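Long-range contacts in tryptophan halogenase (PDB 2PYX), which probably acts as a flavin-dependent halogenase, using FAD to introduce halogen into tryptophan or a related substrate: residues I75-F80 with Y168-N173; D85-Q90 with E513-V518; F407-Y412 with S431-L436. All blocks are in the same frame, centred on the assembly; numbering follows the deposited sequence.

Interactions 1 and 2 form one neighbourhood, their centres about 9 Å apart, because strands 169-172 and 87-95 are antiparallel neighbours in the same sheet: G169 O lies 2.8 Å from K89 N, a probable hydrogen bond. Helix 77-83 of interaction 1 is followed, after a short loop, by strand 87-95 of interaction 2, and the segments of the two contacts alternate along the chain. Interaction 2 reaches on to helix 511-520, near the C-terminus. Interaction 3 lies on the far side of the chain's centre, about 32 and 34 Å from the other two centres, and joins helix 383-413 to helix 434-443. Interaction 1 lies close to the predicted FAD site, interaction 2 holds the predicted active-site K89, and interaction 3 lies near the predicted tryptophan-binding E361.

Interaction 1 (I75-F80 with Y168-N173)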
ATOM      1  N   ILE A  75       5.148   2.361 -18.622  1.00 12.49           N
ATOM      2  CA  ILE A  75       6.054   3.387 -18.109  1.00 14.00           C
ATOM      3  C   ILE A  75       7.460   2.805 -17.961  1.00 13.66           C
ATOM      4  O   ILE A  75       7.656   1.673 -17.476  1.00 13.84           O
ATOM      5  CB  ILE A  75       5.563   3.937 -16.729  1.00 14.32           C
ATOM      6  CG1 ILE A  75       4.135   4.485 -16.822  1.00 16.47           C
ATOM      7  CG2 ILE A  75       6.517   5.010 -16.209  1.00 15.80           C
ATOM      8  CD1 ILE A  75       3.912   5.499 -17.824  1.00 20.62           C
ATOM      9  N   ASP A  76       8.437   3.577 -18.437  1.00 12.66           N
ATOM     10  CA  ASP A  76       9.849   3.246 -18.309  1.00 15.04           C
ATOM     11  C   ASP A  76      10.292   3.543 -16.862  1.00 13.15           C
ATOM     12  O   ASP A  76       9.973   4.593 -16.313  1.00 14.63           O
ATOM     13  CB  ASP A  76      10.613   4.081 -19.342  1.00 15.35           C
ATOM     14  CG  ASP A  76      12.113   3.922 -19.255  1.00 17.64           C
ATOM     15  OD1 ASP A  76      12.728   4.424 -18.281  1.00 18.36           O
ATOM     16  OD2 ASP A  76      12.688   3.333 -20.202  1.00 18.67           O
ATOM     17  N   GLU A  77      11.028   2.616 -16.245  1.00 14.42           N
ATOM     18  CA  GLU A  77      11.382   2.763 -14.843  1.00 13.05           C
ATOM     19  C   GLU A  77      12.253   3.972 -14.614  1.00 13.66           C
ATOM     20  O   GLU A  77      12.152   4.650 -13.585  1.00 14.24           O
ATOM     21  CB  GLU A  77      12.078   1.525 -14.269  1.00 12.31           C
ATOM     22  CG  GLU A  77      12.076   1.589 -12.728  1.00 13.19           C
ATOM     23  CD  GLU A  77      12.682   0.372 -12.034  1.00 14.60           C
ATOM     24  OE1 GLU A  77      13.513  -0.346 -12.632  1.00 13.32           O
ATOM     25  OE2 GLU A  77      12.320   0.091 -10.856  1.00 13.11           O
ATOM     26  N   ASN A  78      13.172   4.236 -15.547  1.00 13.44           N
ATOM     27  CA  ASN A  78      14.025   5.416 -15.373  1.00 14.69           C
ATOM     28  C   ASN A  78      13.195   6.703 -15.406  1.00 14.66           C
ATOM     29  O   ASN A  78      13.384   7.596 -14.571  1.00 16.51           O
ATOM     30  CB  ASN A  78      15.146   5.452 -16.415  1.00 16.07           C
ATOM     31  CG  ASN A  78      16.015   4.211 -16.368  1.00 14.80           C
ATOM     32  OD1 ASN A  78      16.407   3.757 -15.289  1.00 16.05           O
ATOM     33  ND2 ASN A  78      16.344   3.665 -17.548  1.00 18.43           N
ATOM     34  N   ASP A  79      12.285   6.790 -16.370  1.00 13.99           N
ATOM     35  CA  ASP A  79      11.383   7.931 -16.482  1.00 14.51           C
ATOM     36  C   ASP A  79      10.580   8.107 -15.181  1.00 15.66           C
ATOM     37  O   ASP A  79      10.456   9.193 -14.658  1.00 15.04           O
ATOM     38  CB  ASP A  79      10.392   7.726 -17.644  1.00 15.54           C
ATOM     39  CG  ASP A  79      11.029   7.842 -19.016  1.00 19.56           C
ATOM     40  OD1 ASP A  79      12.180   8.304 -19.150  1.00 18.97           O
ATOM     41  OD2 ASP A  79      10.338   7.489 -19.992  1.00 21.73           O
ATOM     42  N   PHE A  80      10.014   7.011 -14.674  1.00 14.45           N
ATOM     43  CA  PHE A  80       9.262   7.050 -13.422  1.00 14.17           C
ATOM     44  C   PHE A  80      10.094   7.595 -12.258  1.00 13.49           C
ATOM     45  O   PHE A  80       9.685   8.509 -11.524  1.00 13.62           O
ATOM     46  CB  PHE A  80       8.722   5.636 -13.100  1.00 13.43           C
ATOM     47  CG  PHE A  80       8.146   5.513 -11.716  1.00 11.64           C
ATOM     48  CD1 PHE A  80       6.897   6.045 -11.413  1.00 12.84           C
ATOM     49  CD2 PHE A  80       8.857   4.881 -10.696  1.00 11.17           C
ATOM     50  CE1 PHE A  80       6.389   5.971 -10.128  1.00 13.09           C
ATOM     51  CE2 PHE A  80       8.348   4.806  -9.425  1.00 12.29           C
ATOM     52  CZ  PHE A  80       7.110   5.340  -9.127  1.00 11.62           C
ATOM     53  N   TYR A 168      11.112  -5.241  -4.328  1.00 10.36           N
ATOM     54  CA  TYR A 168      10.990  -3.855  -3.947  1.00  9.78           C
ATOM     55  C   TYR A 168       9.753  -3.217  -4.528  1.00 10.94           C
ATOM     56  O   TYR A 168       9.239  -3.648  -5.553  1.00 10.29           O
ATOM     57  CB  TYR A 168      12.222  -3.043  -4.360  1.00 10.32           C
ATOM     58  CG  TYR A 168      12.418  -2.817  -5.840  1.00  9.29           C
ATOM     59  CD1 TYR A 168      13.121  -3.745  -6.625  1.00 11.11           C
ATOM     60  CD2 TYR A 168      11.952  -1.673  -6.470  1.00 11.48           C
ATOM     61  CE1 TYR A 168      13.310  -3.543  -7.967  1.00  9.83           C
ATOM     62  CE2 TYR A 168      12.141  -1.463  -7.810  1.00 10.32           C
ATOM     63  CZ  TYR A 168      12.806  -2.405  -8.575  1.00 11.74           C
ATOM     64  OH  TYR A 168      13.004  -2.174  -9.930  1.00 11.10           O
ATOM     65  N   GLY A 169       9.263  -2.218  -3.791  1.00 11.16           N
ATOM     66  CA  GLY A 169       8.354  -1.198  -4.316  1.00 10.68           C
ATOM     67  C   GLY A 169       9.051   0.156  -4.243  1.00 10.90           C
ATOM     68  O   GLY A 169      10.280   0.248  -4.286  1.00 10.42           O
ATOM     69  N   TYR A 170       8.259   1.208  -4.089  1.00 10.28           N
ATOM     70  CA  TYR A 170       8.776   2.564  -4.137  1.00 10.25           C
ATOM     71  C   TYR A 170       8.273   3.472  -3.013  1.00 10.89           C
ATOM     72  O   TYR A 170       7.214   3.257  -2.435  1.00 12.01           O
ATOM     73  CB  TYR A 170       8.420   3.234  -5.467  1.00 10.31           C
ATOM     74  CG  TYR A 170       8.810   2.428  -6.698  1.00 10.70           C
ATOM     75  CD1 TYR A 170      10.096   2.503  -7.223  1.00 13.66           C
ATOM     76  CD2 TYR A 170       7.870   1.632  -7.334  1.00 12.32           C
ATOM     77  CE1 TYR A 170      10.442   1.786  -8.361  1.00 11.37           C
ATOM     78  CE2 TYR A 170       8.198   0.892  -8.450  1.00 10.86           C
ATOM     79  CZ  TYR A 170       9.489   0.982  -8.962  1.00 11.57           C
ATOM     80  OH  TYR A 170       9.807   0.267 -10.096  1.00 13.35           O
ATOM     81  N   HIS A 171       9.060   4.512  -2.756  1.00 11.34           N
ATOM     82  CA  HIS A 171       8.571   5.757  -2.168  1.00 10.97           C
ATOM     83  C   HIS A 171       8.491   6.762  -3.317  1.00 14.26           C
ATOM     84  O   HIS A 171       9.420   6.827  -4.133  1.00 13.77           O
ATOM     85  CB  HIS A 171       9.549   6.274  -1.120  1.00 12.83           C
ATOM     86  CG  HIS A 171       9.725   5.369   0.055  1.00 11.84           C
ATOM     87  ND1 HIS A 171      10.967   4.998   0.532  1.00 15.31           N
ATOM     88  CD2 HIS A 171       8.816   4.791   0.878  1.00 13.63           C
ATOM     89  CE1 HIS A 171      10.806   4.210   1.582  1.00 18.13           C
ATOM     90  NE2 HIS A 171       9.511   4.068   1.812  1.00 11.33           N
ATOM     91  N   LEU A 172       7.412   7.539  -3.369  1.00 13.10           N
ATOM     92  CA  LEU A 172       7.191   8.439  -4.504  1.00 12.15           C
ATOM     93  C   LEU A 172       6.436   9.694  -4.090  1.00 13.35           C
ATOM     94  O   LEU A 172       5.827   9.730  -3.029  1.00 12.91           O
ATOM     95  CB  LEU A 172       6.443   7.701  -5.640  1.00 13.91           C
ATOM     96  CG  LEU A 172       5.069   7.071  -5.318  1.00 15.06           C
ATOM     97  CD1 LEU A 172       3.888   8.067  -5.307  1.00 17.90           C
ATOM     98  CD2 LEU A 172       4.718   5.935  -6.286  1.00 17.11           C
ATOM     99  N   ASN A 173       6.499  10.702  -4.953  1.00 14.35           N
ATOM    100  CA  ASN A 173       5.647  11.902  -4.840  1.00 13.65           C
ATOM    101  C   ASN A 173       4.373  11.620  -5.652  1.00 12.56           C
ATOM    102  O   ASN A 173       4.433  11.482  -6.885  1.00 12.74           O
ATOM    103  CB  ASN A 173       6.424  13.090  -5.412  1.00 13.48           C
ATOM    104  CG  ASN A 173       5.626  14.391  -5.434  1.00 15.47           C
ATOM    105  OD1 ASN A 173       4.443  14.428  -5.793  1.00 17.31           O
ATOM    106  ND2 ASN A 173       6.326  15.501  -5.130  1.00 20.56           N
TER
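E77 meets Y168 and Y170 through a single carboxylate oxygen, and the way each hydroxyl arrives shows how one acceptor can serve two tyrosines. The E77 chain leaves its helix with CG anti to the backbone N (chi1 -165°) and stays extended, which carries OE2 across to strand 169-172. Y168 OH donates to E77 OE2 at 2.5 Å on the syn side, with ring and carboxylate nearly coplanar. Y170 OH donates to the same OE2 at 2.6 Å, but from the anti side and 35° out of the carboxylate plane, its ring almost perpendicular to that plane. Two donors therefore grip OE2 from different directions, which should hold the carboxylate against rotation. The other oxygen, OE1, forms a salt bridge with K155, and this charge probably helps to keep E77 ionised in its buried setting.

One helical turn on, F80 turns its edge to the face of Y170 in a T-shaped stack, centroids 4.8 Å apart and planes at 65°. F80 CG is anti to its backbone N, an orientation that sends the ring toward the strand. F80 CE2 sits over the centre of the tyrosine ring, 3.6 Å from Y170 CD1. Y170 is thus fixed twice, by its hydroxyl and by one face. L172 CD2 comes to the F80 ring at its edge, 3.8 Å from F80 CZ.

At the start of the helix, D76 is the N-cap: its OD1 accepts from D79 N at 3.1 Å and, weakly, from N78 N. The whole is a helix packed on a β-strand through a buried aromatic and carboxylate network, close to the predicted active-site K89 and FAD-binding T17 of this Rossmann-type flavoprotein.

Interaction 2 (D85-Q90 with E513-V518); sequences DASFKQ and ELLDKV
F88 and the leucine pair L514 and L515 carry most of this contact, in which the beginning of strand 87-95 packs against helix 511-520, more than 420 residues later in the chain. The apolar contacts come first. A single corner of the phenylalanine, CE2, is wedged between two methyl groups: L514 CD2 and L515 CD2 each lie 3.6 Å from F88 CE2, and both approach the ring obliquely. L514 crosses the aromatic side chain at about a right angle, whereas L515 and F88 slide past each other in opposite directions. The two leucines, neighbours on the helix, also differ in their first torsion: L514 CG is anti to its backbone N (chi1 176°), L515 CG anti to its carbonyl carbon (chi1 -70°). An alanine at F88 has no ring to set against L514 CD2 and L515 CD2, and is likely to leave a gap between strand and helix with both leucines freer to turn.

Contact of a methyl group with a polar atom is the second kind. L515 CD2, the branch that meets F88, also lies 3.9 Å from A86 O, a van der Waals approach where the chain enters the strand.

The surroundings extend this apolar seam. I81 of helix 77-83 touches both F88 and L515, and Y168 meets the F88 ring edge-to-face. A neighbouring polar tie joins V518 O to R82 of that same helix.

K89, the residue after F88, is the predicted active-site lysine, and its NZ is bound to T62 O, away from this interface. Between the two segments the contact is van der Waals packing, which probably depends on the fit of the methyls to the ring and not on bond direction; the V518 O to R82 bond adds a directional tie beside it.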
ATOM      1  N   ASP A  85      10.227  11.726  -8.280  1.00 15.81           N
ATOM      2  CA  ASP A  85      11.055  11.853  -7.081  0.50 14.91           C
ATOM      3  C   ASP A  85      11.032  10.553  -6.284  1.00 16.96           C
ATOM      4  O   ASP A  85      10.816  10.553  -5.085  1.00 17.87           O
ATOM      5  CB  ASP A  85      10.574  13.038  -6.225  0.50 15.99           C
ATOM      6  CG  ASP A  85      11.616  13.511  -5.212  0.50 14.44           C
ATOM      7  OD1 ASP A  85      12.787  13.092  -5.299  0.50 15.42           O
ATOM      8  OD2 ASP A  85      11.257  14.322  -4.337  0.50 17.00           O
ATOM      9  N   ALA A  86      11.269   9.450  -6.962  1.00 16.90           N
ATOM     10  CA  ALA A  86      11.116   8.140  -6.332  1.00 16.86           C
ATOM     11  C   ALA A  86      12.424   7.577  -5.773  1.00 17.81           C
ATOM     12  O   ALA A  86      13.522   7.901  -6.238  1.00 17.34           O
ATOM     13  CB  ALA A  86      10.546   7.163  -7.320  1.00 17.34           C
ATOM     14  N   SER A  87      12.279   6.760  -4.732  1.00 15.65           N
ATOM     15  CA  SER A  87      13.358   5.921  -4.227  0.50 14.05           C
ATOM     16  C   SER A  87      12.804   4.503  -4.043  1.00 12.03           C
ATOM     17  O   SER A  87      11.584   4.261  -4.150  1.00 13.05           O
ATOM     18  CB  SER A  87      13.926   6.466  -2.911  0.50 14.77           C
ATOM     19  OG  SER A  87      15.103   5.771  -2.527  0.50 14.46           O
ATOM     20  N   PHE A  88      13.691   3.539  -3.772  1.00 12.65           N
ATOM     21  CA  PHE A  88      13.309   2.139  -3.618  1.00 13.48           C
ATOM     22  C   PHE A  88      12.898   1.860  -2.206  1.00 15.76           C
ATOM     23  O   PHE A  88      13.604   2.224  -1.280  1.00 19.20           O
ATOM     24  CB  PHE A  88      14.480   1.224  -3.999  1.00 14.68           C
ATOM     25  CG  PHE A  88      15.016   1.511  -5.362  1.00 15.84           C
ATOM     26  CD1 PHE A  88      14.319   1.124  -6.493  1.00 17.44           C
ATOM     27  CD2 PHE A  88      16.185   2.218  -5.512  1.00 15.22           C
ATOM     28  CE1 PHE A  88      14.821   1.433  -7.750  1.00 16.78           C
ATOM     29  CE2 PHE A  88      16.671   2.538  -6.765  1.00 19.44           C
ATOM     30  CZ  PHE A  88      15.990   2.146  -7.870  1.00 17.46           C
ATOM     31  N   LYS A  89      11.781   1.147  -2.057  1.00 10.32           N
ATOM     32  CA  LYS A  89      11.271   0.740  -0.743  1.00  9.66           C
ATOM     33  C   LYS A  89      11.318  -0.787  -0.655  1.00 10.47           C
ATOM     34  O   LYS A  89      10.744  -1.463  -1.495  1.00 10.87           O
ATOM     35  CB  LYS A  89       9.827   1.214  -0.589  1.00 13.43           C
ATOM     36  CG  LYS A  89       9.119   0.703   0.646  1.00 11.06           C
ATOM     37  CD  LYS A  89       7.655   1.092   0.657  1.00 11.85           C
ATOM     38  CE  LYS A  89       6.933   0.402   1.781  1.00 12.64           C
ATOM     39  NZ  LYS A  89       5.463   0.593   1.603  1.00 13.91           N
ATOM     40  N   GLN A  90      11.966  -1.325   0.366  1.00  8.79           N
ATOM     41  CA  GLN A  90      12.127  -2.767   0.563  1.00  9.24           C
ATOM     42  C   GLN A  90      11.321  -3.368   1.703  1.00 10.94           C
ATOM     43  O   GLN A  90      11.472  -4.550   2.029  1.00 11.79           O
ATOM     44  CB  GLN A  90      13.618  -3.101   0.721  1.00 11.03           C
ATOM     45  CG  GLN A  90      14.359  -2.887  -0.575  1.00 10.06           C
ATOM     46  CD  GLN A  90      15.797  -3.301  -0.457  1.00 13.42           C
ATOM     47  OE1 GLN A  90      16.113  -4.495  -0.379  1.00 12.31           O
ATOM     48  NE2 GLN A  90      16.680  -2.311  -0.405  1.00 11.59           N
ATOM     49  N   GLU A 513      23.849   6.176  -3.985  1.00 17.14           N
ATOM     50  CA  GLU A 513      24.823   5.908  -5.055  1.00 20.10           C
ATOM     51  C   GLU A 513      24.144   5.310  -6.301  1.00 19.44           C
ATOM     52  O   GLU A 513      24.482   5.681  -7.428  1.00 19.67           O
ATOM     53  CB  GLU A 513      26.050   5.135  -4.537  1.00 23.16           C
ATOM     54  CG  GLU A 513      26.181   3.679  -4.796  1.00 26.96           C
ATOM     55  CD  GLU A 513      27.345   3.075  -4.014  1.00 28.91           C
ATOM     56  OE1 GLU A 513      28.526   3.464  -4.256  1.00 36.19           O
ATOM     57  OE2 GLU A 513      27.096   2.195  -3.165  1.00 23.56           O
ATOM     58  N   LEU A 514      23.125   4.464  -6.093  1.00 17.25           N
ATOM     59  CA  LEU A 514      22.374   3.876  -7.192  1.00 15.91           C
ATOM     60  C   LEU A 514      21.522   4.931  -7.904  1.00 16.18           C
ATOM     61  O   LEU A 514      21.562   5.042  -9.131  1.00 20.96           O
ATOM     62  CB  LEU A 514      21.512   2.694  -6.696  1.00 16.62           C
ATOM     63  CG  LEU A 514      20.618   2.067  -7.748  1.00 13.49           C
ATOM     64  CD1 LEU A 514      21.455   1.623  -8.983  1.00 14.55           C
ATOM     65  CD2 LEU A 514      19.794   0.893  -7.198  1.00 15.68           C
ATOM     66  N   LEU A 515      20.760   5.704  -7.137  1.00 15.76           N
ATOM     67  CA  LEU A 515      19.900   6.716  -7.703  1.00 17.50           C
ATOM     68  C   LEU A 515      20.707   7.758  -8.474  1.00 17.85           C
ATOM     69  O   LEU A 515      20.249   8.241  -9.505  1.00 19.11           O
ATOM     70  CB  LEU A 515      19.035   7.342  -6.611  1.00 17.20           C
ATOM     71  CG  LEU A 515      17.960   6.404  -6.051  1.00 18.06           C
ATOM     72  CD1 LEU A 515      17.344   7.026  -4.796  1.00 20.45           C
ATOM     73  CD2 LEU A 515      16.869   6.106  -7.068  1.00 22.13           C
ATOM     74  N   ASP A 516      21.915   8.079  -8.008  1.00 18.43           N
ATOM     75  CA  ASP A 516      22.774   8.991  -8.780  1.00 20.19           C
ATOM     76  C   ASP A 516      23.052   8.446 -10.186  1.00 19.21           C
ATOM     77  O   ASP A 516      23.025   9.195 -11.176  1.00 21.58           O
ATOM     78  CB  ASP A 516      24.098   9.222  -8.065  1.00 21.99           C
ATOM     79  CG  ASP A 516      23.979  10.131  -6.866  1.00 22.93           C
ATOM     80  OD1 ASP A 516      22.966  10.856  -6.696  1.00 25.12           O
ATOM     81  OD2 ASP A 516      24.940  10.115  -6.073  1.00 27.38           O
ATOM     82  N   LYS A 517      23.343   7.156 -10.287  1.00 18.50           N
ATOM     83  CA  LYS A 517      23.592   6.528 -11.596  1.00 19.00           C
ATOM     84  C   LYS A 517      22.318   6.306 -12.403  1.00 18.90           C
ATOM     85  O   LYS A 517      22.342   6.315 -13.626  1.00 18.16           O
ATOM     86  CB  LYS A 517      24.397   5.232 -11.449  1.00 19.51           C
ATOM     87  CG  LYS A 517      25.841   5.465 -10.962  1.00 20.57           C
ATOM     88  CD  LYS A 517      26.690   6.127 -12.049  1.00 22.85           C
ATOM     89  CE  LYS A 517      28.164   6.340 -11.619  1.00 22.99           C
ATOM     90  NZ  LYS A 517      28.261   7.311 -10.507  1.00 21.95           N
ATOM     91  N   VAL A 518      21.196   6.085 -11.734  1.00 19.25           N
ATOM     92  CA  VAL A 518      19.928   5.998 -12.454  1.00 18.88           C
ATOM     93  C   VAL A 518      19.622   7.335 -13.108  1.00 18.79           C
ATOM     94  O   VAL A 518      19.135   7.367 -14.222  1.00 19.06           O
ATOM     95  CB  VAL A 518      18.765   5.597 -11.516  1.00 20.14           C
ATOM     96  CG1 VAL A 518      17.421   5.759 -12.224  1.00 18.53           C
ATOM     97  CG2 VAL A 518      18.955   4.173 -11.044  1.00 19.56           C
TER

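Interaction 3 (F407-Y412 with S431-L436)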
ATOM      1  N   PHE A 407      -4.652  -7.414   9.852  1.00  6.17           N
ATOM      2  CA  PHE A 407      -3.192  -7.352   9.762  1.00  7.35           C
ATOM      3  C   PHE A 407      -2.672  -6.093  10.462  1.00  8.03           C
ATOM      4  O   PHE A 407      -1.700  -6.144  11.222  1.00  8.05           O
ATOM      5  CB  PHE A 407      -2.700  -7.427   8.306  1.00  8.53           C
ATOM      6  CG  PHE A 407      -1.195  -7.448   8.183  1.00  7.69           C
ATOM      7  CD1 PHE A 407      -0.433  -8.325   8.929  1.00  7.82           C
ATOM      8  CD2 PHE A 407      -0.545  -6.568   7.336  1.00  9.01           C
ATOM      9  CE1 PHE A 407       0.967  -8.348   8.806  1.00  8.69           C
ATOM     10  CE2 PHE A 407       0.837  -6.596   7.197  1.00  8.45           C
ATOM     11  CZ  PHE A 407       1.585  -7.482   7.937  1.00  9.05           C
ATOM     12  N   LEU A 408      -3.300  -4.952  10.189  1.00  6.87           N
ATOM     13  CA  LEU A 408      -2.896  -3.713  10.875  1.00  7.00           C
ATOM     14  C   LEU A 408      -3.083  -3.838  12.365  1.00  7.35           C
ATOM     15  O   LEU A 408      -2.194  -3.535  13.139  1.00  8.05           O
ATOM     16  CB  LEU A 408      -3.671  -2.528  10.337  1.00  6.69           C
ATOM     17  CG  LEU A 408      -3.060  -1.873   9.096  1.00  8.53           C
ATOM     18  CD1 LEU A 408      -2.784  -2.828   7.939  1.00 10.55           C
ATOM     19  CD2 LEU A 408      -3.915  -0.689   8.643  1.00  8.29           C
ATOM     20  N   LYS A 409      -4.248  -4.329  12.788  1.00  7.37           N
ATOM     21  CA  LYS A 409      -4.517  -4.462  14.229  1.00  7.13           C
ATOM     22  C   LYS A 409      -3.496  -5.366  14.919  1.00  7.72           C
ATOM     23  O   LYS A 409      -3.107  -5.113  16.074  1.00  8.42           O
ATOM     24  CB  LYS A 409      -5.924  -4.989  14.448  1.00  7.22           C
ATOM     25  CG  LYS A 409      -6.321  -5.157  15.922  1.00  8.39           C
ATOM     26  CD  LYS A 409      -6.258  -3.793  16.701  1.00  9.16           C
ATOM     27  CE  LYS A 409      -6.794  -3.972  18.109  1.00  9.82           C
ATOM     28  NZ  LYS A 409      -7.178  -2.667  18.788  1.00  7.44           N
ATOM     29  N   LEU A 410      -3.066  -6.433  14.240  1.00  6.74           N
ATOM     30  CA  LEU A 410      -2.030  -7.332  14.773  1.00  8.16           C
ATOM     31  C   LEU A 410      -0.812  -6.562  15.282  1.00  6.31           C
ATOM     32  O   LEU A 410      -0.204  -6.947  16.259  1.00  8.45           O
ATOM     33  CB  LEU A 410      -1.568  -8.315  13.668  1.00  7.84           C
ATOM     34  CG  LEU A 410      -0.514  -9.365  14.086  1.00  8.58           C
ATOM     35  CD1 LEU A 410      -1.009 -10.292  15.137  1.00 10.29           C
ATOM     36  CD2 LEU A 410      -0.044 -10.193  12.864  1.00  9.99           C
ATOM     37  N   HIS A 411      -0.409  -5.513  14.551  1.00  7.27           N
ATOM     38  CA  HIS A 411       0.782  -4.739  14.889  1.00  8.00           C
ATOM     39  C   HIS A 411       0.639  -4.151  16.284  1.00  7.17           C
ATOM     40  O   HIS A 411       1.653  -4.003  17.000  1.00  8.85           O
ATOM     41  CB  HIS A 411       1.034  -3.600  13.911  1.00  7.76           C
ATOM     42  CG  HIS A 411       1.420  -4.021  12.518  1.00  7.40           C
ATOM     43  ND1 HIS A 411       0.580  -4.764  11.704  1.00  8.41           N
ATOM     44  CD2 HIS A 411       2.530  -3.769  11.784  1.00  8.16           C
ATOM     45  CE1 HIS A 411       1.162  -4.919  10.521  1.00  8.83           C
ATOM     46  NE2 HIS A 411       2.344  -4.324  10.541  1.00  9.20           N
ATOM     47  N   TYR A 412      -0.564  -3.773  16.658  1.00  7.57           N
ATOM     48  CA  TYR A 412      -0.825  -3.178  17.976  1.00  9.08           C
ATOM     49  C   TYR A 412      -1.038  -4.215  19.051  1.00  8.23           C
ATOM     50  O   TYR A 412      -0.605  -4.059  20.191  1.00  8.76           O
ATOM     51  CB  TYR A 412      -2.076  -2.287  17.926  1.00  8.69           C
ATOM     52  CG  TYR A 412      -1.963  -1.102  17.018  1.00  7.97           C
ATOM     53  CD1 TYR A 412      -1.383   0.072  17.469  1.00  9.27           C
ATOM     54  CD2 TYR A 412      -2.421  -1.110  15.699  1.00  8.18           C
ATOM     55  CE1 TYR A 412      -1.273   1.145  16.649  1.00  8.27           C
ATOM     56  CE2 TYR A 412      -2.328   0.002  14.888  1.00  7.94           C
ATOM     57  CZ  TYR A 412      -1.739   1.131  15.367  1.00  7.32           C
ATOM     58  OH  TYR A 412      -1.635   2.248  14.552  1.00  8.92           O
ATOM     59  N   SER A 431     -11.924  -4.279  20.940  1.00  9.99           N
ATOM     60  CA  SER A 431     -11.254  -3.604  19.846  1.00  8.46           C
ATOM     61  C   SER A 431     -10.597  -4.572  18.878  1.00  8.47           C
ATOM     62  O   SER A 431      -9.996  -4.124  17.915  1.00  8.09           O
ATOM     63  CB  SER A 431     -10.188  -2.626  20.390  1.00  7.91           C
ATOM     64  OG  SER A 431      -8.995  -3.280  20.809  1.00  8.92           O
ATOM     65  N   ILE A 432     -10.708  -5.880  19.139  1.00  9.25           N
ATOM     66  CA  ILE A 432     -10.039  -6.916  18.344  1.00  8.51           C
ATOM     67  C   ILE A 432     -11.079  -7.689  17.541  1.00  7.96           C
ATOM     68  O   ILE A 432     -11.953  -8.305  18.137  1.00 10.49           O
ATOM     69  CB  ILE A 432      -9.296  -7.898  19.224  1.00  8.40           C
ATOM     70  CG1 ILE A 432      -8.281  -7.171  20.119  1.00  8.41           C
ATOM     71  CG2 ILE A 432      -8.588  -8.909  18.294  1.00 10.21           C
ATOM     72  CD1 ILE A 432      -7.627  -8.002  21.171  1.00 11.94           C
ATOM     73  N   PRO A 433     -10.999  -7.627  16.202  1.00  8.25           N
ATOM     74  CA  PRO A 433     -11.969  -8.406  15.411  1.00 10.11           C
ATOM     75  C   PRO A 433     -12.017  -9.884  15.783  1.00  9.49           C
ATOM     76  O   PRO A 433     -10.989 -10.452  16.081  1.00  9.31           O
ATOM     77  CB  PRO A 433     -11.528  -8.163  13.984  1.00 11.66           C
ATOM     78  CG  PRO A 433     -10.808  -6.840  14.021  1.00 10.92           C
ATOM     79  CD  PRO A 433     -10.123  -6.829  15.340  1.00  9.94           C
ATOM     80  N   ASP A 434     -13.200 -10.485  15.741  1.00 11.79           N
ATOM     81  CA  ASP A 434     -13.302 -11.878  16.089  1.00  9.81           C
ATOM     82  C   ASP A 434     -12.391 -12.730  15.218  1.00  9.57           C
ATOM     83  O   ASP A 434     -11.828 -13.708  15.705  1.00 10.94           O
ATOM     84  CB  ASP A 434     -14.735 -12.376  15.869  1.00 13.36           C
ATOM     85  CG  ASP A 434     -15.721 -11.788  16.817  1.00 17.97           C
ATOM     86  OD1 ASP A 434     -15.343 -11.263  17.886  1.00 23.29           O
ATOM     87  OD2 ASP A 434     -16.932 -11.924  16.478  1.00 24.99           O
ATOM     88  N   SER A 435     -12.277 -12.402  13.932  1.00  9.99           N
ATOM     89  CA  SER A 435     -11.410 -13.178  13.038  1.00  9.84           C
ATOM     90  C   SER A 435      -9.957 -13.162  13.526  1.00 10.37           C
ATOM     91  O   SER A 435      -9.244 -14.200  13.520  1.00 12.40           O
ATOM     92  CB  SER A 435     -11.523 -12.631  11.609  1.00 12.26           C
ATOM     93  OG  SER A 435     -11.347 -11.220  11.623  1.00 11.46           O
ATOM     94  N   LEU A 436      -9.504 -12.001  13.983  1.00  9.01           N
ATOM     95  CA  LEU A 436      -8.131 -11.882  14.501  1.00  8.84           C
ATOM     96  C   LEU A 436      -8.002 -12.562  15.848  1.00  8.11           C
ATOM     97  O   LEU A 436      -6.974 -13.187  16.140  1.00  9.48           O
ATOM     98  CB  LEU A 436      -7.721 -10.420  14.633  1.00  7.96           C
ATOM     99  CG  LEU A 436      -6.282 -10.172  15.121  1.00 10.64           C
ATOM    100  CD1 LEU A 436      -5.204 -10.834  14.256  1.00  9.92           C
ATOM    101  CD2 LEU A 436      -6.013  -8.690  15.192  1.00 10.80           C
TER
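This is a buried helix-to-helix contact, mixed apolar and polar, in which the later part of the long helix 383-413 meets the first turn of helix 434-443 and the residues leading into it. The pair belongs to the helical side of the flavin-dependent halogenase fold, across the chain's centre from the other contacts. P433 holds the N-cap position of the second helix, and its CD lies 4.2 Å from K409 CG.

K409 does the most work. Its aliphatic part is covered by L436, whose CD2 sits 3.6 Å from K409 CG; the two side chains cross at about a right angle. L436 CD2 also packs against the backbone of the long helix, 3.8 Å from L410 N, and the CD1 methyls of L410 and L436 approach to 4.3 Å.

The contact lies near the predicted substrate site, the side chain of L410 being about 8 Å from that of E361, a predicted tryptophan-binding residue. H411, the residue after L410, bonds to E361 through its NE2.

At the far end of the lysine, V250 O and H426 ND1 also bind NZ, so the buried ammonium group is well supplied with acceptors. A bend at chi2 (60°) in an otherwise extended chain brings K409 NZ to S431 OG, to which it donates a 2.8 Å hydrogen bond.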